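Local coordinates for protein pectinesterase (Sitophilus oryzae, PDB 4PMH) that probably helps digest plant cell walls by hydrolysing the methyl esters of pectin, releasing methanol and leaving free galacturonate units in the polymer, at residues D41-N46 against Y68-A73; L105-Q110 against S118-L123; G289-S294 against N352-W357. One frame throughout, in Å; residues are numbered along the deposited sequence.

Contact 1: residues D41-N46 against Y68-A73; sequences DYTVGN and YIKINA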
loop_
_atom_site.group_PDB
_atom_site.type_symbol
_atom_site.label_atom_id
_atom_site.label_comp_id
_atom_site.label_asym_id
_atom_site.label_seq_id
_atom_site.Cartn_x
_atom_site.Cartn_y
_atom_site.Cartn_z
ATOM N N ASP A 41 -4.174 -10.610 -24.317
ATOM C CA ASP A 41 -5.292 -10.102 -25.103
ATOM C C ASP A 41 -4.953 -8.732 -25.690
ATOM O O ASP A 41 -5.327 -8.434 -26.811
ATOM C CB ASP A 41 -6.549 -9.995 -24.220
ATOM C CG ASP A 41 -7.046 -11.357 -23.746
ATOM O OD1 ASP A 41 -7.419 -12.185 -24.590
ATOM O OD2 ASP A 41 -7.068 -11.603 -22.527
ATOM N N TYR A 42 -4.273 -7.906 -24.904
ATOM C CA TYR A 42 -3.787 -6.590 -25.320
ATOM C C TYR A 42 -2.339 -6.455 -24.911
ATOM O O TYR A 42 -1.997 -6.745 -23.759
ATOM C CB TYR A 42 -4.612 -5.518 -24.631
ATOM C CG TYR A 42 -6.085 -5.798 -24.765
ATOM C CD1 TYR A 42 -6.779 -5.415 -25.907
ATOM C CD2 TYR A 42 -6.780 -6.470 -23.769
ATOM C CE1 TYR A 42 -8.129 -5.686 -26.048
ATOM C CE2 TYR A 42 -8.114 -6.741 -23.911
ATOM C CZ TYR A 42 -8.789 -6.345 -25.049
ATOM O OH TYR A 42 -10.125 -6.604 -25.192
ATOM N N THR A 43 -1.480 -6.021 -25.831
ATOM C CA THR A 43 -0.038 -5.938 -25.577
ATOM C C THR A 43 0.481 -4.533 -25.850
ATOM O O THR A 43 0.337 -4.020 -26.959
ATOM C CB THR A 43 0.713 -6.949 -26.438
ATOM O OG1 THR A 43 0.279 -8.275 -26.085
ATOM C CG2 THR A 43 2.219 -6.847 -26.185
ATOM N N VAL A 44 1.050 -3.908 -24.828
ATOM C CA VAL A 44 1.669 -2.613 -24.972
ATOM C C VAL A 44 3.035 -2.890 -25.594
ATOM O O VAL A 44 3.895 -3.534 -24.971
ATOM C CB VAL A 44 1.840 -1.898 -23.618
ATOM C CG1 VAL A 44 2.441 -0.515 -23.813
ATOM C CG2 VAL A 44 0.505 -1.787 -22.891
ATOM N N GLY A 45 3.241 -2.409 -26.816
ATOM C CA GLY A 45 4.439 -2.745 -27.597
ATOM C C GLY A 45 4.119 -3.656 -28.781
ATOM O O GLY A 45 4.934 -3.797 -29.668
ATOM N N ASN A 46 2.945 -4.291 -28.775
ATOM C CA ASN A 46 2.457 -5.058 -29.914
ATOM C C ASN A 46 0.924 -4.890 -30.098
ATOM O O ASN A 46 0.159 -5.875 -30.161
ATOM C CB ASN A 46 2.852 -6.532 -29.771
ATOM C CG ASN A 46 2.558 -7.339 -31.031
ATOM O OD1 ASN A 46 2.591 -6.806 -32.144
ATOM N ND2 ASN A 46 2.226 -8.613 -30.857
ATOM N N TYR A 68 -6.169 -10.003 -20.248
ATOM C CA TYR A 68 -4.756 -9.980 -19.924
ATOM C C TYR A 68 -4.038 -8.923 -20.753
ATOM O O TYR A 68 -4.011 -8.987 -21.988
ATOM C CB TYR A 68 -4.141 -11.351 -20.166
ATOM C CG TYR A 68 -4.646 -12.379 -19.178
ATOM C CD1 TYR A 68 -5.828 -13.084 -19.409
ATOM C CD2 TYR A 68 -3.957 -12.631 -17.997
ATOM C CE1 TYR A 68 -6.293 -14.018 -18.487
ATOM C CE2 TYR A 68 -4.413 -13.560 -17.074
ATOM C CZ TYR A 68 -5.580 -14.252 -17.326
ATOM O OH TYR A 68 -6.033 -15.179 -16.404
ATOM N N ILE A 69 -3.490 -7.952 -20.041
ATOM C CA ILE A 69 -2.759 -6.873 -20.647
ATOM C C ILE A 69 -1.293 -7.093 -20.343
ATOM O O ILE A 69 -0.875 -6.971 -19.187
ATOM C CB ILE A 69 -3.179 -5.503 -20.087
ATOM C CG1 ILE A 69 -4.604 -5.200 -20.530
ATOM C CG2 ILE A 69 -2.216 -4.414 -20.564
ATOM C CD1 ILE A 69 -5.342 -4.198 -19.688
ATOM N N LYS A 70 -0.518 -7.405 -21.384
ATOM C CA LYS A 70 0.914 -7.573 -21.260
ATOM C C LYS A 70 1.642 -6.277 -21.575
ATOM O O LYS A 70 1.397 -5.665 -22.615
ATOM C CB LYS A 70 1.388 -8.652 -22.204
ATOM C CG LYS A 70 2.871 -8.893 -22.108
ATOM C CD LYS A 70 3.261 -10.165 -22.849
ATOM C CE LYS A 70 3.222 -9.974 -24.345
ATOM N NZ LYS A 70 3.970 -11.075 -25.025
ATOM N N ILE A 71 2.539 -5.866 -20.684
ATOM C CA ILE A 71 3.369 -4.688 -20.934
ATOM C C ILE A 71 4.789 -5.123 -21.260
ATOM O O ILE A 71 5.536 -5.583 -20.384
ATOM C CB ILE A 71 3.409 -3.733 -19.715
ATOM C CG1 ILE A 71 1.979 -3.397 -19.244
ATOM C CG2 ILE A 71 4.224 -2.479 -20.054
ATOM C CD1 ILE A 71 1.879 -2.438 -18.062
ATOM N N ASN A 72 5.190 -4.947 -22.512
ATOM C CA ASN A 72 6.540 -5.301 -22.898
ATOM C C ASN A 72 7.550 -4.592 -22.018
ATOM O O ASN A 72 7.334 -3.444 -21.605
ATOM C CB ASN A 72 6.800 -4.959 -24.362
ATOM C CG ASN A 72 6.253 -6.002 -25.314
ATOM O OD1 ASN A 72 5.782 -7.057 -24.902
ATOM N ND2 ASN A 72 6.336 -5.716 -26.601
ATOM N N ALA A 73 8.657 -5.291 -21.762
ATOM C CA ALA A 73 9.747 -4.779 -20.965
ATOM C C ALA A 73 10.153 -3.392 -21.441
ATOM O O ALA A 73 10.200 -3.134 -22.642
ATOM C CB ALA A 73 10.933 -5.729 -21.053
#

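Contact 2: residues L105-Q110 against S118-L123; sequences LNMPAQ and SLVGSL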
loop_
_atom_site.group_PDB
_atom_site.type_symbol
_atom_site.label_atom_id
_atom_site.label_comp_id
_atom_site.label_asym_id
_atom_site.label_seq_id
_atom_site.Cartn_x
_atom_site.Cartn_y
_atom_site.Cartn_z
ATOM N N LEU A 105 7.141 7.954 -12.576
ATOM C CA LEU A 105 7.057 9.410 -12.715
ATOM C C LEU A 105 7.575 10.058 -11.444
ATOM O O LEU A 105 7.587 9.411 -10.402
ATOM C CB LEU A 105 5.606 9.837 -12.929
ATOM C CG LEU A 105 4.966 9.585 -14.284
ATOM C CD1 LEU A 105 3.475 9.834 -14.217
ATOM C CD2 LEU A 105 5.608 10.469 -15.342
ATOM N N ASN A 106 8.037 11.308 -11.549
ATOM C CA ASN A 106 8.367 12.162 -10.386
ATOM C C ASN A 106 7.190 13.121 -10.254
ATOM O O ASN A 106 7.137 14.159 -10.919
ATOM C CB ASN A 106 9.677 12.936 -10.630
ATOM C CG ASN A 106 10.110 13.808 -9.444
ATOM O OD1 ASN A 106 9.330 14.154 -8.558
ATOM N ND2 ASN A 106 11.379 14.213 -9.469
ATOM N N MET A 107 6.224 12.751 -9.423
ATOM C CA MET A 107 4.945 13.445 -9.389
ATOM C C MET A 107 4.409 13.458 -7.976
ATOM O O MET A 107 3.549 12.637 -7.621
ATOM C CB MET A 107 3.943 12.777 -10.338
ATOM C CG MET A 107 2.680 13.612 -10.574
ATOM S SD MET A 107 1.658 12.994 -11.931
ATOM C CE MET A 107 0.872 11.578 -11.174
ATOM N N PRO A 108 4.914 14.388 -7.153
ATOM C CA PRO A 108 4.413 14.507 -5.782
ATOM C C PRO A 108 3.004 15.105 -5.673
ATOM O O PRO A 108 2.466 15.644 -6.645
ATOM C CB PRO A 108 5.439 15.440 -5.118
ATOM C CG PRO A 108 5.921 16.319 -6.240
ATOM C CD PRO A 108 5.944 15.406 -7.458
ATOM N N ALA A 109 2.424 15.001 -4.481
ATOM C CA ALA A 109 1.141 15.660 -4.176
ATOM C C ALA A 109 1.218 17.166 -4.435
ATOM O O ALA A 109 0.199 17.804 -4.728
ATOM C CB ALA A 109 0.751 15.429 -2.734
ATOM N N GLN A 110 2.425 17.715 -4.318
ATOM C CA GLN A 110 2.645 19.158 -4.435
ATOM C C GLN A 110 2.665 19.630 -5.889
ATOM O O GLN A 110 2.710 20.836 -6.156
ATOM C CB GLN A 110 3.941 19.533 -3.694
ATOM C CG GLN A 110 3.851 19.459 -2.163
ATOM C CD GLN A 110 3.716 18.045 -1.582
ATOM O OE1 GLN A 110 4.180 17.045 -2.159
ATOM N NE2 GLN A 110 3.105 17.966 -0.404
ATOM N N SER A 118 0.442 18.844 -18.216
ATOM C CA SER A 118 1.559 18.731 -19.156
ATOM C C SER A 118 2.141 17.342 -19.122
ATOM O O SER A 118 2.462 16.777 -20.160
ATOM C CB SER A 118 2.662 19.745 -18.860
ATOM O OG SER A 118 2.193 21.051 -19.127
ATOM N N LEU A 119 2.261 16.786 -17.923
ATOM C CA LEU A 119 2.889 15.493 -17.766
ATOM C C LEU A 119 2.032 14.330 -18.297
ATOM O O LEU A 119 2.557 13.440 -18.965
ATOM C CB LEU A 119 3.265 15.276 -16.296
ATOM C CG LEU A 119 4.226 14.132 -15.978
ATOM C CD1 LEU A 119 5.625 14.425 -16.509
ATOM C CD2 LEU A 119 4.266 13.875 -14.470
ATOM N N VAL A 120 0.731 14.325 -18.011
ATOM C CA VAL A 120 -0.113 13.145 -18.353
ATOM C C VAL A 120 -1.313 13.413 -19.265
ATOM O O VAL A 120 -1.997 12.467 -19.697
ATOM C CB VAL A 120 -0.637 12.460 -17.076
ATOM C CG1 VAL A 120 0.517 12.162 -16.124
ATOM C CG2 VAL A 120 -1.697 13.314 -16.396
ATOM N N GLY A 121 -1.556 14.688 -19.577
ATOM C CA GLY A 121 -2.777 15.073 -20.249
ATOM C C GLY A 121 -2.962 14.394 -21.589
ATOM O O GLY A 121 -4.095 14.063 -21.977
ATOM N N SER A 122 -1.856 14.161 -22.293
ATOM C CA SER A 122 -1.915 13.535 -23.604
ATOM C C SER A 122 -2.305 12.055 -23.549
ATOM O O SER A 122 -2.475 11.429 -24.585
ATOM C CB SER A 122 -0.593 13.713 -24.364
ATOM O OG SER A 122 0.497 13.094 -23.692
ATOM N N LEU A 123 -2.480 11.501 -22.362
ATOM C CA LEU A 123 -2.964 10.127 -22.248
ATOM C C LEU A 123 -4.491 10.031 -22.298
ATOM O O LEU A 123 -5.032 8.917 -22.381
ATOM C CB LEU A 123 -2.449 9.489 -20.955
ATOM C CG LEU A 123 -0.936 9.298 -20.906
ATOM C CD1 LEU A 123 -0.497 9.023 -19.477
ATOM C CD2 LEU A 123 -0.501 8.170 -21.839
#

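Contact 3: residues G289-S294 against N352-W357; sequences GRAWDS and NYNRFW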
loop_
_atom_site.group_PDB
_atom_site.type_symbol
_atom_site.label_atom_id
_atom_site.label_comp_id
_atom_site.label_asym_id
_atom_site.label_seq_id
_atom_site.Cartn_x
_atom_site.Cartn_y
_atom_site.Cartn_z
ATOM N N GLY A 289 5.537 1.330 12.735
ATOM C CA GLY A 289 4.264 1.931 12.411
ATOM C C GLY A 289 3.817 3.092 13.272
ATOM O O GLY A 289 4.372 3.350 14.354
ATOM N N ARG A 290 2.820 3.799 12.745
ATOM C CA ARG A 290 2.045 4.773 13.489
ATOM C C ARG A 290 0.630 4.821 12.915
ATOM O O ARG A 290 0.401 4.495 11.757
ATOM C CB ARG A 290 2.674 6.161 13.415
ATOM C CG ARG A 290 2.625 6.835 12.052
ATOM C CD ARG A 290 3.375 8.162 12.113
ATOM N NE ARG A 290 3.455 8.819 10.819
ATOM C CZ ARG A 290 3.691 10.119 10.640
ATOM N NH1 ARG A 290 3.923 10.928 11.666
ATOM N NH2 ARG A 290 3.708 10.618 9.417
ATOM N N ALA A 291 -0.309 5.251 13.732
ATOM C CA ALA A 291 -1.684 5.337 13.298
ATOM C C ALA A 291 -1.834 6.552 12.397
ATOM O O ALA A 291 -1.341 7.650 12.729
ATOM C CB ALA A 291 -2.600 5.448 14.501
ATOM N N TRP A 292 -2.454 6.325 11.235
ATOM C CA TRP A 292 -2.937 7.431 10.401
ATOM C C TRP A 292 -4.338 7.721 10.888
ATOM O O TRP A 292 -5.284 6.983 10.617
ATOM C CB TRP A 292 -2.904 7.122 8.905
ATOM C CG TRP A 292 -3.473 8.258 8.044
ATOM C CD1 TRP A 292 -3.529 9.599 8.364
ATOM C CD2 TRP A 292 -4.040 8.132 6.739
ATOM N NE1 TRP A 292 -4.116 10.315 7.323
ATOM C CE2 TRP A 292 -4.428 9.431 6.316
ATOM C CE3 TRP A 292 -4.251 7.047 5.875
ATOM C CZ2 TRP A 292 -5.031 9.660 5.081
ATOM C CZ3 TRP A 292 -4.857 7.274 4.660
ATOM C CH2 TRP A 292 -5.233 8.568 4.266
ATOM N N ASP A 293 -4.434 8.794 11.662
ATOM C CA ASP A 293 -5.659 9.201 12.316
ATOM C C ASP A 293 -6.360 10.162 11.343
ATOM O O ASP A 293 -6.492 11.374 11.634
ATOM C CB ASP A 293 -5.334 9.896 13.672
ATOM C CG ASP A 293 -5.225 8.910 14.847
ATOM O OD1 ASP A 293 -5.388 7.669 14.644
ATOM O OD2 ASP A 293 -5.010 9.400 15.983
ATOM N N SER A 294 -6.769 9.637 10.187
ATOM C CA SER A 294 -7.380 10.481 9.129
ATOM C C SER A 294 -8.619 11.218 9.622
ATOM O O SER A 294 -9.495 10.636 10.266
ATOM C CB SER A 294 -7.731 9.695 7.855
ATOM O OG SER A 294 -8.229 8.410 8.147
ATOM N N ASN A 352 -9.388 2.336 22.860
ATOM C CA ASN A 352 -8.670 3.194 23.782
ATOM C C ASN A 352 -7.173 2.972 23.714
ATOM O O ASN A 352 -6.405 3.725 24.316
ATOM C CB ASN A 352 -9.195 2.975 25.189
ATOM C CG ASN A 352 -10.657 3.289 25.279
ATOM O OD1 ASN A 352 -11.041 4.453 25.295
ATOM N ND2 ASN A 352 -11.490 2.258 25.253
ATOM N N TYR A 353 -6.774 1.929 22.983
ATOM C CA TYR A 353 -5.386 1.655 22.689
ATOM C C TYR A 353 -5.229 1.491 21.178
ATOM O O TYR A 353 -6.215 1.284 20.460
ATOM C CB TYR A 353 -4.967 0.342 23.335
ATOM C CG TYR A 353 -5.083 0.334 24.837
ATOM C CD1 TYR A 353 -4.018 0.737 25.632
ATOM C CD2 TYR A 353 -6.252 -0.097 25.460
ATOM C CE1 TYR A 353 -4.118 0.734 27.011
ATOM C CE2 TYR A 353 -6.363 -0.114 26.849
ATOM C CZ TYR A 353 -5.298 0.309 27.614
ATOM O OH TYR A 353 -5.383 0.309 28.986
ATOM N N ASN A 354 -3.984 1.548 20.716
ATOM C CA ASN A 354 -3.682 1.213 19.344
ATOM C C ASN A 354 -3.893 -0.272 19.093
ATOM O O ASN A 354 -4.061 -1.058 20.033
ATOM C CB ASN A 354 -2.282 1.642 18.992
ATOM C CG ASN A 354 -2.154 3.139 18.934
ATOM O OD1 ASN A 354 -1.769 3.770 19.924
ATOM N ND2 ASN A 354 -2.558 3.730 17.804
ATOM N N ARG A 355 -3.926 -0.641 17.816
ATOM C CA ARG A 355 -4.153 -2.034 17.422
ATOM C C ARG A 355 -3.006 -2.529 16.565
ATOM O O ARG A 355 -3.207 -3.104 15.481
ATOM C CB ARG A 355 -5.494 -2.216 16.673
ATOM C CG ARG A 355 -6.719 -1.519 17.285
ATOM C CD ARG A 355 -7.643 -0.978 16.166
ATOM N NE ARG A 355 -8.489 -2.050 15.775
ATOM C CZ ARG A 355 -9.250 -2.136 14.700
ATOM N NH1 ARG A 355 -9.342 -1.178 13.775
ATOM N NH2 ARG A 355 -9.937 -3.258 14.585
ATOM N N PHE A 356 -1.795 -2.328 17.060
ATOM C CA PHE A 356 -0.598 -2.825 16.421
ATOM C C PHE A 356 -0.060 -3.990 17.236
ATOM O O PHE A 356 0.203 -3.847 18.425
ATOM C CB PHE A 356 0.469 -1.731 16.354
ATOM C CG PHE A 356 0.025 -0.464 15.684
ATOM C CD1 PHE A 356 -0.903 -0.473 14.663
ATOM C CD2 PHE A 356 0.562 0.743 16.079
ATOM C CE1 PHE A 356 -1.291 0.701 14.042
ATOM C CE2 PHE A 356 0.179 1.927 15.473
ATOM C CZ PHE A 356 -0.748 1.905 14.457
ATOM N N TRP A 357 0.081 -5.150 16.606
ATOM C CA TRP A 357 0.468 -6.357 17.334
ATOM C C TRP A 357 1.447 -7.203 16.551
ATOM O O TRP A 357 1.528 -7.113 15.336
ATOM C CB TRP A 357 -0.754 -7.238 17.643
ATOM C CG TRP A 357 -2.016 -6.495 18.022
ATOM C CD1 TRP A 357 -3.030 -6.108 17.178
ATOM C CD2 TRP A 357 -2.406 -6.094 19.325
ATOM N NE1 TRP A 357 -4.012 -5.473 17.884
ATOM C CE2 TRP A 357 -3.663 -5.449 19.207
ATOM C CE3 TRP A 357 -1.817 -6.199 20.590
ATOM C CZ2 TRP A 357 -4.336 -4.903 20.312
ATOM C CZ3 TRP A 357 -2.481 -5.659 21.674
ATOM C CH2 TRP A 357 -3.742 -5.024 21.522
#

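Contact 1: residues D41-N46 against Y68-A73
V44 meets I69 and I71 on the face of the strand pair 42-44 and 68-71 that looks onto helix 51-61, where all three are buried. CG2 of V44 stands opposite its carbonyl carbon, which puts it over the isoleucines (chi1 -178°): it lies 4.3 Å from I71 CG1, with I69 CG2 a little farther. Along the same face, Y42 CD2 comes within 4.1 Å of I69 CG1, and A54 and A58 of the helix pack against this layer. The axes of the two strand segments run parallel to within 18° and approach to 4.7 Å, with K70 gripped through both N and O: K70 N bonds Y42 O, and V44 N bonds K70 O at 2.8 Å. Strand, helix and strand form a beta-alpha-beta unit at one end of the right-handed parallel beta-helix, where strand 42-44 is outermost in its sheet. Where the pairing begins, Y68 O accepts both D41 N and Y42 N, while D41 OD2 takes Y68 N at 2.9 Å through its anti lone pair. On the other face T43 is buried but K70 partly exposed; the lysine's bend at chi3 (74°) sets CE 3.8 Å from T43 CG2. N72 N closes the pairing on V44 O at 3.1 Å. The type II turn T43-N46 then brings G45 and N46 out to solvent, and N72 ND2 lies loosely beside G45 CA, at 3.7 Å.

Contact 2: residues L105-Q110 against S118-L123
L105 and L119 reach toward each other tip to tip, L105 CD2 lying 3.8 Å from L119 CD2. The M107 side chain crosses that of L119 obliquely, M107 SD 3.7 Å from the same L119 CD2, so one branch of L119 fits against both a leucine and a methionine. The chain of M107 is extended as far as the sulfur and bends only at chi3 (76°), carrying CE off to one side while SD does the touching. V120 completes the group at longer range: its CG1 is 4.2 Å from L105 CD1 and 4.4 Å from M107 SD. Behind these side chains, the two backbones are fixed separately. L105 ends strand 101-105 and is tied by backbone bonds to E167 and S169 on the next turn of the beta-helix; N168 ND2 holds M107 O, and N172 ND2 holds N106 OD1. L119 and V120 lie on helix 113-120, and L123 N bonds V120 O. Farther along the loop, A109 and Q110 both bond Q177, a residue that probably binds substrate. The contact is thus an apolar patch between helix 113-120 and the chain leaving strand 101-105. With methyl and thioether groups alone meeting, it rests on dispersion and on the burial of L105, M107 and V120, while L119 keeps an exposed side; its geometry depends on shape rather than on directional bonds.

Contact 3: residues G289-S294 against N352-W357
The end of strand 286-290 leads into a loop at the probable active site, where R290 and W292 probably bind substrate, and its backbone meets the edge of the ring of F356 from the last strand of the beta-helix. F356 CZ lies 3.5 Å from A291 N, which sits near the ring plane, and 3.6 Å from R290 C. On the same ring, F356 CE2 is the atom nearest G289, 4.4 Å from G289 C and at a slant. CG of F356 stands anti to its carbonyl carbon (chi1 -55°), sending the ring across the gap between the two strands. The methyl of A291 adds to the contact, its CB 4.0 Å from F356 CZ and 3.7 Å from N354 ND2. N354 has a second role within its own segment, since its CB covers one face of the F356 ring near the rim, 4.1 Å above the plane. Its amide is positioned from outside, OD1 accepting S339 N. The CB of R290 points away from F356, and its guanidinium NH2 forms a salt bridge with OD2 of D226, the probable nucleophile. With an alanine at position F356 the ring edge is lost, which would probably leave the R290-A291 peptide and the A291 methyl without a partner and open a gap beside P257 and L312. The contact spans two faces of the beta-helix: backbone bonds join R290 to F255 of strand 252-257 and G289 to T330 of strand 329-330, whereas strand 355-359 is outermost in the ten-strand sheet, with F356 also packed on L312 of strand 311-315 and on P257.

Contacts 1 and 3 mark the two ends of one ten-strand parallel sheet: strand 42-44 is outermost at one end and strand 355-359 at the other, and the contact centres are about 41 Å apart on opposite sides of the chain's centre. Contact 2 lies about 22 Å from contact 1 and about 32 Å from contact 3, centre to centre; none touches another. Contact 3 is the closest to the probable catalytic site, the R290 side chain about 3 Å from that of D226, the probable nucleophile. In contact 2 the M107 side chain is about 11 Å from that of Q177 and about 12 Å from that of D200, the probable proton donor. Contact 1 is away from these sites.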